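Local coordinates for protein ribose transcriptional regulator (Enterococcus faecium DO, PDB 4RK1) that probably represses transcription as a LacI-family DNA-binding regulator and binds alpha-D-ribofuranose in its sugar-binding domain, at residues H141-G146 with F189-E194; L93-S98 with N135-V140; N19-T24 with G218-D223; G117-S122 with V268-R273. All coordinates share one frame; numbering follows the deposited sequence.

Contacts 1, 2 and 3 all touch the ribose, their centres 12 to 16 Å apart, an example of a sugar site built where distant parts of a two-lobed chain converge. Contacts 1 and 2 share helix 138-153; contact 2 closes before contact 1 opens, and both are nested inside the long loop closed by contact 3. Contact 4, whose segments alternate with those of contacts 2 and 3 and enclose contact 1, lies about 22 Å from contact 2 between centres and joins helix 109-122 to strand 263-271. Contacts 2 and 3 thus bring the lobes together across the sugar, while contacts 1 and 4 pack helices of one lobe against its sheet.

Contact 1 of 4, residues H141-G146 with F189-E194; sequences HARIEG and FALNDE. With RIB (alpha-D-ribofuranose), chain K.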
# COMPACT_ATOMS: atom_id res chain seq x y z
N HIS B 141 -19.04 1.93 11.15
CA HIS B 141 -20.28 1.65 11.87
C HIS B 141 -21.50 1.92 10.97
O HIS B 141 -22.45 1.15 10.96
CB HIS B 141 -20.35 2.50 13.13
CG HIS B 141 -21.65 2.39 13.86
ND1 HIS B 141 -22.05 1.25 14.51
CD2 HIS B 141 -22.64 3.30 14.06
CE1 HIS B 141 -23.23 1.45 15.07
NE2 HIS B 141 -23.61 2.69 14.81
N ALA B 142 -21.46 3.01 10.21
CA ALA B 142 -22.56 3.34 9.32
C ALA B 142 -22.76 2.28 8.24
O ALA B 142 -23.89 2.02 7.84
CB ALA B 142 -22.36 4.71 8.71
N ARG B 143 -21.67 1.66 7.77
CA ARG B 143 -21.79 0.55 6.81
C ARG B 143 -22.56 -0.60 7.45
O ARG B 143 -23.42 -1.23 6.82
CB ARG B 143 -20.42 0.03 6.35
CG ARG B 143 -19.54 1.08 5.71
CD ARG B 143 -18.14 0.58 5.42
NE ARG B 143 -17.26 1.70 5.12
CZ ARG B 143 -15.95 1.62 4.93
NH1 ARG B 143 -15.33 0.44 4.99
NH2 ARG B 143 -15.25 2.72 4.68
N ILE B 144 -22.22 -0.90 8.69
CA ILE B 144 -22.85 -2.00 9.41
C ILE B 144 -24.35 -1.72 9.60
O ILE B 144 -25.19 -2.60 9.40
CB ILE B 144 -22.14 -2.28 10.76
CG1 ILE B 144 -20.72 -2.81 10.50
CG2 ILE B 144 -22.93 -3.26 11.61
CD1 ILE B 144 -19.83 -2.87 11.73
N GLU B 145 -24.68 -0.47 9.92
CA GLU B 145 -26.07 -0.07 10.08
C GLU B 145 -26.84 -0.21 8.77
O GLU B 145 -27.97 -0.69 8.76
CB GLU B 145 -26.16 1.37 10.60
CG GLU B 145 -25.65 1.55 12.02
CD GLU B 145 -26.42 0.73 13.03
OE1 GLU B 145 -27.67 0.84 13.04
OE2 GLU B 145 -25.79 -0.04 13.79
N GLY B 146 -26.23 0.18 7.65
CA GLY B 146 -26.87 0.02 6.35
C GLY B 146 -27.09 -1.44 6.02
O GLY B 146 -28.12 -1.82 5.45
N PHE B 189 -19.85 -10.55 4.69
CA PHE B 189 -19.56 -9.14 4.40
C PHE B 189 -18.32 -8.74 5.19
O PHE B 189 -18.35 -8.67 6.42
CB PHE B 189 -20.76 -8.25 4.76
CG PHE B 189 -20.56 -6.76 4.50
CD1 PHE B 189 -19.73 -6.29 3.48
CD2 PHE B 189 -21.23 -5.82 5.27
CE1 PHE B 189 -19.56 -4.93 3.26
CE2 PHE B 189 -21.07 -4.46 5.05
CZ PHE B 189 -20.24 -4.01 4.03
N ALA B 190 -17.23 -8.52 4.46
CA ALA B 190 -15.98 -8.02 5.04
C ALA B 190 -15.96 -6.51 4.93
O ALA B 190 -16.19 -5.97 3.86
CB ALA B 190 -14.78 -8.61 4.30
N LEU B 191 -15.69 -5.83 6.03
CA LEU B 191 -15.88 -4.37 6.06
C LEU B 191 -14.79 -3.57 5.32
O LEU B 191 -14.91 -2.35 5.17
CB LEU B 191 -16.10 -3.87 7.48
CG LEU B 191 -17.57 -3.84 7.95
CD1 LEU B 191 -18.35 -2.77 7.20
CD2 LEU B 191 -18.26 -5.18 7.79
N ASN B 192 -13.75 -4.24 4.86
CA ASN B 192 -12.91 -3.73 3.78
C ASN B 192 -12.28 -4.85 2.98
O ASN B 192 -12.38 -6.03 3.35
CB ASN B 192 -11.88 -2.68 4.25
CG ASN B 192 -10.68 -3.26 4.98
OD1 ASN B 192 -10.58 -4.47 5.25
ND2 ASN B 192 -9.73 -2.38 5.30
N ASP B 193 -11.67 -4.48 1.86
CA ASP B 193 -11.09 -5.47 0.95
C ASP B 193 -9.92 -6.23 1.58
O ASP B 193 -9.75 -7.43 1.34
CB ASP B 193 -10.67 -4.79 -0.35
CG ASP B 193 -11.87 -4.28 -1.18
OD1 ASP B 193 -13.01 -4.79 -1.02
OD2 ASP B 193 -11.66 -3.36 -2.00
N GLU B 194 -9.14 -5.55 2.41
CA GLU B 194 -8.01 -6.19 3.09
C GLU B 194 -8.49 -7.36 3.96
O GLU B 194 -7.94 -8.45 3.88
CB GLU B 194 -7.24 -5.17 3.91
CG GLU B 194 -6.55 -4.13 3.04
CD GLU B 194 -5.25 -4.63 2.45
OE1 GLU B 194 -4.35 -5.00 3.23
OE2 GLU B 194 -5.10 -4.62 1.21
O5 RIB K . -10.04 0.16 3.86
C5 RIB K . -9.74 0.99 4.99
C4 RIB K . -11.01 1.49 5.50
O4 RIB K . -10.81 2.36 6.62
C3 RIB K . -11.57 2.18 4.27
O3 RIB K . -12.79 1.52 3.98
C2 RIB K . -11.66 3.63 4.70
O2 RIB K . -12.92 4.21 4.40
C1 RIB K . -11.22 3.67 6.17
O1 RIB K . -12.18 4.25 7.03
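The ribose pocket gains part of its wall where R143, on helix 138-153, meets L191 in the turn that follows strand 187-190. The arginine leaves the helix with CG beside its backbone N (chi1 -57°) and then runs extended, sliding past L191 in the opposite direction; its CB lies 3.6 Å from L191 CD1. I144 approaches the same methyl at about a right angle, CG1 to L191 CD1 being 4.1 Å. At the far end of the arginine, L191 O lies at the guanidinium edge, 2.8 Å from NH1 of R143 in a weak bond bent to 121°. The two terminal nitrogens also serve the sugar. NH1 and NH2 of R143 both donate to ribose O3, at 2.9 and 2.8 Å, and NH2 adds a weak bond to ribose O2. With NE held in a salt bridge to D109, the group is gripped on several sides and its rotation is restricted. N192 adds a straighter bond, ND2 to ribose O5 at 2.9 Å (156°), while its OD1 caps helix 193-205 at L195 N, which orients the amide. Ligand groups supplied from a helix start and from the turn after a parallel strand are typical of the periplasmic-binding-protein fold shared by LacI-family regulators.

Contact 2 of 4, residues L93-S98 with N135-V140; sequences LDQKKS and NPPENV. With RIB (alpha-D-ribofuranose), chain K.
D94, Q95 and N139 converge on the anomeric hydroxyl of the ribose, an example of one polar atom held from two segments at once. Ribose O1 donates to D94 OD2 at 2.6 Å and accepts from N139 ND2 at 2.8 Å in a nearly straight bond (164°) and from Q95 NE2 at 3.2 Å. The other carboxylate oxygen, D94 OD1, takes a 2.6 Å bond from ribose O2, and Q95 NE2 also makes a weak one to ribose O4. Further out, the extended Q95 lies against the P137 ring, its CD 3.6 Å from P137 CG, and it crosses N139 with the two amide planes 42° apart. N139 sends its CG between backbone N and carbonyl carbon (chi1 58°), which brings ND2 to the sugar. The outer shell is backbone. A type II' turn from L93 to K96 presents D94 and Q95, and a water accepts from E138 N at 2.9 Å while donating to Q95 O, tying the turn to the first turn of helix 138-153 behind the N-cap residue P137. Chemically, the site satisfies O1 as donor and acceptor alike, whereas N139 OD1 is buried here without a polar partner, a probable cost of aiming ND2 at the sugar.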
# COMPACT_ATOMS: atom_id res chain seq x y z
N LEU B 93 -12.45 13.92 6.77
CA LEU B 93 -13.10 12.89 6.00
C LEU B 93 -12.92 11.56 6.69
O LEU B 93 -12.22 11.45 7.70
CB LEU B 93 -12.50 12.82 4.60
CG LEU B 93 -11.03 12.44 4.44
CD1 LEU B 93 -10.80 11.83 3.07
CD2 LEU B 93 -10.11 13.64 4.60
N ASP B 94 -13.57 10.56 6.12
CA ASP B 94 -13.32 9.17 6.45
C ASP B 94 -13.57 8.87 7.93
O ASP B 94 -14.72 8.99 8.36
CB ASP B 94 -11.93 8.74 5.97
CG ASP B 94 -11.86 7.25 5.73
OD1 ASP B 94 -12.63 6.75 4.89
OD2 ASP B 94 -11.07 6.57 6.41
N GLN B 95 -12.55 8.51 8.71
CA GLN B 95 -12.76 8.14 10.11
C GLN B 95 -12.89 9.36 11.04
O GLN B 95 -13.28 9.21 12.20
CB GLN B 95 -11.65 7.20 10.61
CG GLN B 95 -11.45 5.97 9.73
CD GLN B 95 -10.53 4.90 10.32
OE1 GLN B 95 -10.13 4.97 11.48
NE2 GLN B 95 -10.22 3.89 9.52
N LYS B 96 -12.56 10.55 10.55
CA LYS B 96 -12.56 11.77 11.38
C LYS B 96 -13.94 12.45 11.42
O LYS B 96 -14.52 12.75 10.37
CB LYS B 96 -11.52 12.75 10.86
CG LYS B 96 -11.48 14.10 11.56
CD LYS B 96 -10.97 13.97 12.99
CE LYS B 96 -11.08 15.29 13.74
NZ LYS B 96 -12.37 15.36 14.45
N LYS B 97 -14.43 12.74 12.62
CA LYS B 97 -15.73 13.40 12.80
C LYS B 97 -15.67 14.86 12.36
O LYS B 97 -14.60 15.46 12.34
CB LYS B 97 -16.20 13.32 14.26
CG LYS B 97 -15.42 14.19 15.24
CD LYS B 97 -16.24 14.50 16.49
CE LYS B 97 -15.51 15.49 17.38
NZ LYS B 97 -16.43 16.32 18.21
N SER B 98 -16.82 15.41 12.03
CA SER B 98 -16.92 16.80 11.60
C SER B 98 -16.48 17.77 12.70
O SER B 98 -16.53 17.44 13.88
CB SER B 98 -18.33 17.11 11.08
OG SER B 98 -18.48 16.58 9.76
N ASN B 135 -14.35 -2.29 17.75
CA ASN B 135 -14.48 -0.84 17.98
C ASN B 135 -14.35 -0.06 16.67
O ASN B 135 -13.41 0.71 16.50
CB ASN B 135 -13.43 -0.35 18.98
CG ASN B 135 -13.39 -1.19 20.25
OD1 ASN B 135 -14.40 -1.30 20.95
ND2 ASN B 135 -12.24 -1.78 20.54
N PRO B 136 -15.29 -0.28 15.73
CA PRO B 136 -15.15 0.33 14.41
C PRO B 136 -15.23 1.85 14.45
O PRO B 136 -15.92 2.40 15.30
CB PRO B 136 -16.33 -0.25 13.63
CG PRO B 136 -17.34 -0.61 14.67
CD PRO B 136 -16.54 -1.06 15.85
N PRO B 137 -14.54 2.53 13.54
CA PRO B 137 -14.79 3.97 13.41
C PRO B 137 -16.21 4.24 12.91
O PRO B 137 -16.87 3.33 12.40
CB PRO B 137 -13.73 4.42 12.40
CG PRO B 137 -13.44 3.21 11.59
CD PRO B 137 -13.57 2.05 12.53
N GLU B 138 -16.68 5.47 13.05
CA GLU B 138 -18.08 5.82 12.79
C GLU B 138 -18.51 5.56 11.34
O GLU B 138 -19.63 5.16 11.09
CB GLU B 138 -18.36 7.28 13.20
CG GLU B 138 -19.72 7.84 12.78
CD GLU B 138 -20.90 7.03 13.30
OE1 GLU B 138 -20.89 6.65 14.49
OE2 GLU B 138 -21.85 6.78 12.52
N ASN B 139 -17.61 5.79 10.39
CA ASN B 139 -17.94 5.51 8.99
C ASN B 139 -18.16 4.02 8.76
O ASN B 139 -19.08 3.62 8.02
CB ASN B 139 -16.88 6.09 8.04
CG ASN B 139 -15.48 5.56 8.29
OD1 ASN B 139 -15.06 5.39 9.43
ND2 ASN B 139 -14.73 5.32 7.21
N VAL B 140 -17.34 3.20 9.40
CA VAL B 140 -17.47 1.75 9.31
C VAL B 140 -18.76 1.32 10.00
O VAL B 140 -19.47 0.45 9.51
CB VAL B 140 -16.23 1.03 9.88
CG1 VAL B 140 -16.47 -0.46 10.03
CG2 VAL B 140 -15.02 1.27 8.97
O5 RIB K . -10.04 0.16 3.86
C5 RIB K . -9.74 0.99 4.99
C4 RIB K . -11.01 1.49 5.50
O4 RIB K . -10.81 2.36 6.62
C3 RIB K . -11.57 2.18 4.27
O3 RIB K . -12.79 1.52 3.98
C2 RIB K . -11.66 3.63 4.70
O2 RIB K . -12.92 4.21 4.40
C1 RIB K . -11.22 3.67 6.17
O1 RIB K . -12.18 4.25 7.03
O HOH W 1 -14.67 7.45 13.77

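Contact 3 of 4, residues N19-T24 with G218-D223; sequences NPFFST and GYDNID. With RIB (alpha-D-ribofuranose), chain K.
Apolar packing between P20, F21 and I222 makes the direct join. P20 CG touches I222 CD1 at 3.8 Å, and the other branch of the isoleucine, CG2, lies 4.2 Å from F21 CB. I222 can present both because, with chi1 at 59°, the longer branch, CG1, is flanked by both backbone bonds and the methyl CG2 lies beside the N. The sugar supplies a second apolar surface: ribose C2 lies over one face of the F21 ring, 3.5 Å from F21 CE2, in a CH-pi type of approach common in carbohydrate sites. F22, whose ring lies with one face over F21 CD2, reaches ribose C1 with its CZ. Here the first helix, 20-33, meets the loop after strand 215-218, so the contact bridges the cleft between the two lobes of this periplasmic-binding-protein fold. The polar group centres on D220, which crosses F21 at about a right angle and accepts from ribose O3 through OD1 at 2.6 Å. A water donates to D220 OD2 at 2.9 Å and to N19 OD1 at 3.2 Å, linking the segments. N19 is the N-cap of helix 20-33, and the same OD1 accepts the capping bond from F21 N at 2.9 Å, the donor well above the carbonyl plane. Behind the loop, D193 receives a hydrogen bond from I222 N.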
# COMPACT_ATOMS: atom_id res chain seq x y z
N ASN B 19 -2.53 0.46 4.14
CA ASN B 19 -3.76 0.10 3.44
C ASN B 19 -3.80 0.83 2.10
O ASN B 19 -3.70 2.05 2.08
CB ASN B 19 -4.95 0.50 4.29
CG ASN B 19 -6.28 0.10 3.68
OD1 ASN B 19 -6.42 -0.19 2.49
ND2 ASN B 19 -7.28 0.11 4.52
N PRO B 20 -3.94 0.08 0.99
CA PRO B 20 -3.98 0.75 -0.33
C PRO B 20 -5.05 1.84 -0.48
O PRO B 20 -4.88 2.76 -1.29
CB PRO B 20 -4.26 -0.42 -1.29
CG PRO B 20 -3.71 -1.61 -0.59
CD PRO B 20 -4.01 -1.38 0.86
N PHE B 21 -6.15 1.74 0.28
CA PHE B 21 -7.14 2.81 0.32
C PHE B 21 -6.48 4.16 0.61
O PHE B 21 -6.73 5.13 -0.09
CB PHE B 21 -8.24 2.51 1.36
CG PHE B 21 -9.24 3.61 1.48
CD1 PHE B 21 -10.32 3.69 0.61
CD2 PHE B 21 -9.07 4.63 2.42
CE1 PHE B 21 -11.22 4.74 0.69
CE2 PHE B 21 -9.97 5.68 2.49
CZ PHE B 21 -11.05 5.73 1.63
N PHE B 22 -5.64 4.22 1.64
CA PHE B 22 -5.06 5.49 2.07
C PHE B 22 -3.92 5.95 1.18
O PHE B 22 -3.72 7.15 1.02
CB PHE B 22 -4.66 5.45 3.53
CG PHE B 22 -5.83 5.36 4.44
CD1 PHE B 22 -6.71 6.42 4.54
CD2 PHE B 22 -6.09 4.20 5.14
CE1 PHE B 22 -7.83 6.34 5.34
CE2 PHE B 22 -7.20 4.11 5.96
CZ PHE B 22 -8.07 5.17 6.05
N SER B 23 -3.19 5.02 0.58
CA SER B 23 -2.15 5.42 -0.37
C SER B 23 -2.78 5.91 -1.68
O SER B 23 -2.31 6.88 -2.27
CB SER B 23 -1.10 4.32 -0.58
OG SER B 23 -1.68 3.09 -0.93
N THR B 24 -3.87 5.29 -2.11
CA THR B 24 -4.58 5.80 -3.29
C THR B 24 -5.25 7.15 -3.00
O THR B 24 -5.28 8.01 -3.87
CB THR B 24 -5.60 4.77 -3.81
OG1 THR B 24 -4.89 3.62 -4.27
CG2 THR B 24 -6.41 5.34 -4.96
N GLY B 218 -16.60 -7.55 -0.20
CA GLY B 218 -15.71 -6.65 0.51
C GLY B 218 -16.16 -5.20 0.45
O GLY B 218 -17.34 -4.90 0.23
N TYR B 219 -15.22 -4.29 0.68
CA TYR B 219 -15.52 -2.85 0.68
C TYR B 219 -14.27 -2.05 0.37
O TYR B 219 -13.23 -2.25 1.02
CB TYR B 219 -16.10 -2.41 2.04
CG TYR B 219 -17.02 -1.21 1.96
CD1 TYR B 219 -16.52 0.09 1.81
CD2 TYR B 219 -18.41 -1.38 2.02
CE1 TYR B 219 -17.38 1.18 1.74
CE2 TYR B 219 -19.27 -0.30 1.94
CZ TYR B 219 -18.77 0.98 1.81
OH TYR B 219 -19.66 2.04 1.71
N ASP B 220 -14.41 -1.18 -0.63
CA ASP B 220 -13.45 -0.13 -1.06
C ASP B 220 -13.25 -0.15 -2.58
O ASP B 220 -13.25 0.90 -3.21
CB ASP B 220 -12.05 -0.22 -0.42
CG ASP B 220 -12.03 0.21 1.03
OD1 ASP B 220 -13.03 0.82 1.51
OD2 ASP B 220 -11.01 -0.07 1.68
N ASN B 221 -13.08 -1.35 -3.14
CA ASN B 221 -12.61 -1.54 -4.50
C ASN B 221 -11.18 -1.04 -4.70
O ASN B 221 -10.89 -0.33 -5.66
CB ASN B 221 -13.56 -0.90 -5.52
CG ASN B 221 -13.27 -1.35 -6.94
OD1 ASN B 221 -13.01 -2.53 -7.19
ND2 ASN B 221 -13.30 -0.42 -7.88
N ILE B 222 -10.27 -1.41 -3.81
CA ILE B 222 -8.85 -1.16 -4.06
C ILE B 222 -8.42 -1.99 -5.27
O ILE B 222 -9.08 -2.98 -5.61
CB ILE B 222 -7.97 -1.41 -2.80
CG1 ILE B 222 -8.08 -2.85 -2.29
CG2 ILE B 222 -8.35 -0.43 -1.70
CD1 ILE B 222 -7.04 -3.22 -1.25
N ASP B 223 -7.36 -1.56 -5.96
CA ASP B 223 -6.93 -2.21 -7.21
C ASP B 223 -6.76 -3.73 -7.12
O ASP B 223 -7.12 -4.46 -8.05
CB ASP B 223 -5.59 -1.60 -7.71
CG ASP B 223 -5.76 -0.22 -8.33
OD1 ASP B 223 -6.90 0.23 -8.50
OD2 ASP B 223 -4.73 0.41 -8.64
O5 RIB K . -10.04 0.16 3.86
C5 RIB K . -9.74 0.99 4.99
C4 RIB K . -11.01 1.49 5.50
O4 RIB K . -10.81 2.36 6.62
C3 RIB K . -11.57 2.18 4.27
O3 RIB K . -12.79 1.52 3.98
C2 RIB K . -11.66 3.63 4.70
O2 RIB K . -12.92 4.21 4.40
C1 RIB K . -11.22 3.67 6.17
O1 RIB K . -12.18 4.25 7.03
O HOH W 2 -8.93 -2.04 1.85

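Contact 4 of 4, residues G117-S122 with V268-R273; sequences GMHLLS and VRFEKR. Unlike the reference sequence in segment 268-273: F270 (reference Leu).
F270, the first residue of the strand segment to reach the helix, meets H119, and this aromatic pair carries most of the contact. The reference sequence has leucine where this chain has phenylalanine. The CZ corner of the F270 ring comes down on one face of the imidazole: CZ stands 3.1 Å above the H119 plane, over its centre, and is 3.2 Å from both CG and ND1 of H119. The centroids are 4.4 Å apart and the planes are inclined at 46°, so the rings adopt an oblique arrangement, with the two side chains crossing at about a right angle. Both residues have CG anti to the backbone N (chi1 178° for H119), which projects each ring across a gap of 8.9 Å between the CA atoms of H119 and F270. F270 also packs on T233 and I235 of the adjacent strand 233-236 and on I217 of the strand beyond. K272 follows, a fully extended chain that passes at the edge of the imidazole with CE 4.3 Å from H119 CE1. R273 makes its bonds to L232 and N221 through the guanidinium. On the helix, S122 OG donates to H119 O at 2.7 Å near the C-terminal end of helix 109-122. The chemistry is that of a surface contact made by rings and methylenes: the imidazole gives its face to F270 and its NE2 to a hydrogen bond with T276, and the lysine ammonium, 5.6 Å from ND1 of H119, would be expected to disfavour a second proton on the histidine.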
# COMPACT_ATOMS: atom_id res chain seq x y z
N GLY B 117 -25.55 -5.91 1.82
CA GLY B 117 -26.59 -6.75 2.39
C GLY B 117 -27.60 -7.22 1.37
O GLY B 117 -27.91 -8.41 1.31
N MSE B 118 -28.11 -6.29 0.56
CA MSE B 118 -29.15 -6.62 -0.42
C MSE B 118 -28.64 -7.60 -1.45
O MSE B 118 -29.38 -8.49 -1.90
CB MSE B 118 -29.73 -5.38 -1.10
CG MSE B 118 -30.43 -4.42 -0.14
SE MSE B 118 -32.07 -5.15 0.69
CE MSE B 118 -33.20 -4.96 -0.93
N HIS B 119 -27.36 -7.49 -1.81
CA HIS B 119 -26.76 -8.42 -2.76
C HIS B 119 -26.70 -9.85 -2.20
O HIS B 119 -27.15 -10.80 -2.86
CB HIS B 119 -25.36 -7.95 -3.15
CG HIS B 119 -24.66 -8.88 -4.09
ND1 HIS B 119 -25.05 -9.05 -5.40
CD2 HIS B 119 -23.59 -9.69 -3.91
CE1 HIS B 119 -24.25 -9.93 -5.99
NE2 HIS B 119 -23.36 -10.33 -5.10
N LEU B 120 -26.13 -10.01 -1.01
CA LEU B 120 -26.05 -11.33 -0.38
C LEU B 120 -27.43 -11.94 -0.13
O LEU B 120 -27.63 -13.13 -0.36
CB LEU B 120 -25.27 -11.26 0.95
CG LEU B 120 -23.74 -11.03 0.85
CD1 LEU B 120 -23.12 -10.91 2.23
CD2 LEU B 120 -23.07 -12.15 0.06
N LEU B 121 -28.37 -11.12 0.32
CA LEU B 121 -29.73 -11.59 0.59
C LEU B 121 -30.47 -11.96 -0.70
O LEU B 121 -31.19 -12.94 -0.71
CB LEU B 121 -30.52 -10.56 1.39
CG LEU B 121 -29.98 -10.31 2.80
CD1 LEU B 121 -30.43 -8.96 3.34
CD2 LEU B 121 -30.35 -11.44 3.75
N SER B 122 -30.26 -11.21 -1.78
CA SER B 122 -30.87 -11.56 -3.07
C SER B 122 -30.39 -12.91 -3.56
O SER B 122 -31.08 -13.59 -4.32
CB SER B 122 -30.56 -10.51 -4.14
OG SER B 122 -29.20 -10.60 -4.54
N VAL B 268 -21.21 5.68 -3.57
CA VAL B 268 -20.49 4.43 -3.72
C VAL B 268 -21.19 3.67 -4.83
O VAL B 268 -22.22 4.12 -5.32
CB VAL B 268 -20.48 3.61 -2.42
CG1 VAL B 268 -19.75 4.37 -1.33
CG2 VAL B 268 -21.89 3.25 -1.97
N ARG B 269 -20.64 2.53 -5.21
CA ARG B 269 -21.36 1.65 -6.12
C ARG B 269 -20.94 0.22 -6.02
O ARG B 269 -19.83 -0.11 -5.62
CB ARG B 269 -21.22 2.09 -7.57
CG ARG B 269 -19.82 2.06 -8.12
CD ARG B 269 -19.72 2.92 -9.38
NE ARG B 269 -20.06 4.32 -9.11
CZ ARG B 269 -21.24 4.90 -9.37
NH1 ARG B 269 -21.42 6.18 -9.05
NH2 ARG B 269 -22.24 4.24 -9.96
N PHE B 270 -21.85 -0.64 -6.43
CA PHE B 270 -21.66 -2.05 -6.32
C PHE B 270 -20.79 -2.51 -7.47
O PHE B 270 -21.04 -2.14 -8.61
CB PHE B 270 -23.00 -2.74 -6.37
CG PHE B 270 -22.91 -4.20 -6.14
CD1 PHE B 270 -22.69 -4.68 -4.87
CD2 PHE B 270 -22.98 -5.08 -7.19
CE1 PHE B 270 -22.58 -6.02 -4.65
CE2 PHE B 270 -22.87 -6.43 -6.97
CZ PHE B 270 -22.67 -6.90 -5.70
N GLU B 271 -19.75 -3.28 -7.16
CA GLU B 271 -18.87 -3.83 -8.20
C GLU B 271 -19.00 -5.33 -8.19
O GLU B 271 -18.42 -6.01 -7.33
CB GLU B 271 -17.40 -3.41 -7.98
CG GLU B 271 -17.13 -1.93 -8.08
CD GLU B 271 -17.36 -1.36 -9.47
OE1 GLU B 271 -17.35 -2.12 -10.44
OE2 GLU B 271 -17.55 -0.13 -9.59
N LYS B 272 -19.78 -5.85 -9.12
CA LYS B 272 -20.11 -7.26 -9.14
C LYS B 272 -19.04 -8.03 -9.88
O LYS B 272 -18.82 -7.83 -11.07
CB LYS B 272 -21.47 -7.50 -9.82
CG LYS B 272 -22.00 -8.91 -9.57
CD LYS B 272 -23.33 -9.15 -10.25
CE LYS B 272 -23.72 -10.62 -10.15
NZ LYS B 272 -25.07 -10.90 -10.70
N ARG B 273 -18.38 -8.94 -9.17
CA ARG B 273 -17.35 -9.75 -9.78
C ARG B 273 -17.70 -11.22 -9.56
O ARG B 273 -18.81 -11.63 -9.91
CB ARG B 273 -15.95 -9.32 -9.31
CG ARG B 273 -15.67 -7.85 -9.60
CD ARG B 273 -14.19 -7.54 -9.63
NE ARG B 273 -13.94 -6.14 -9.95
CZ ARG B 273 -13.79 -5.16 -9.07
NH1 ARG B 273 -13.83 -5.39 -7.75
NH2 ARG B 273 -13.58 -3.94 -9.52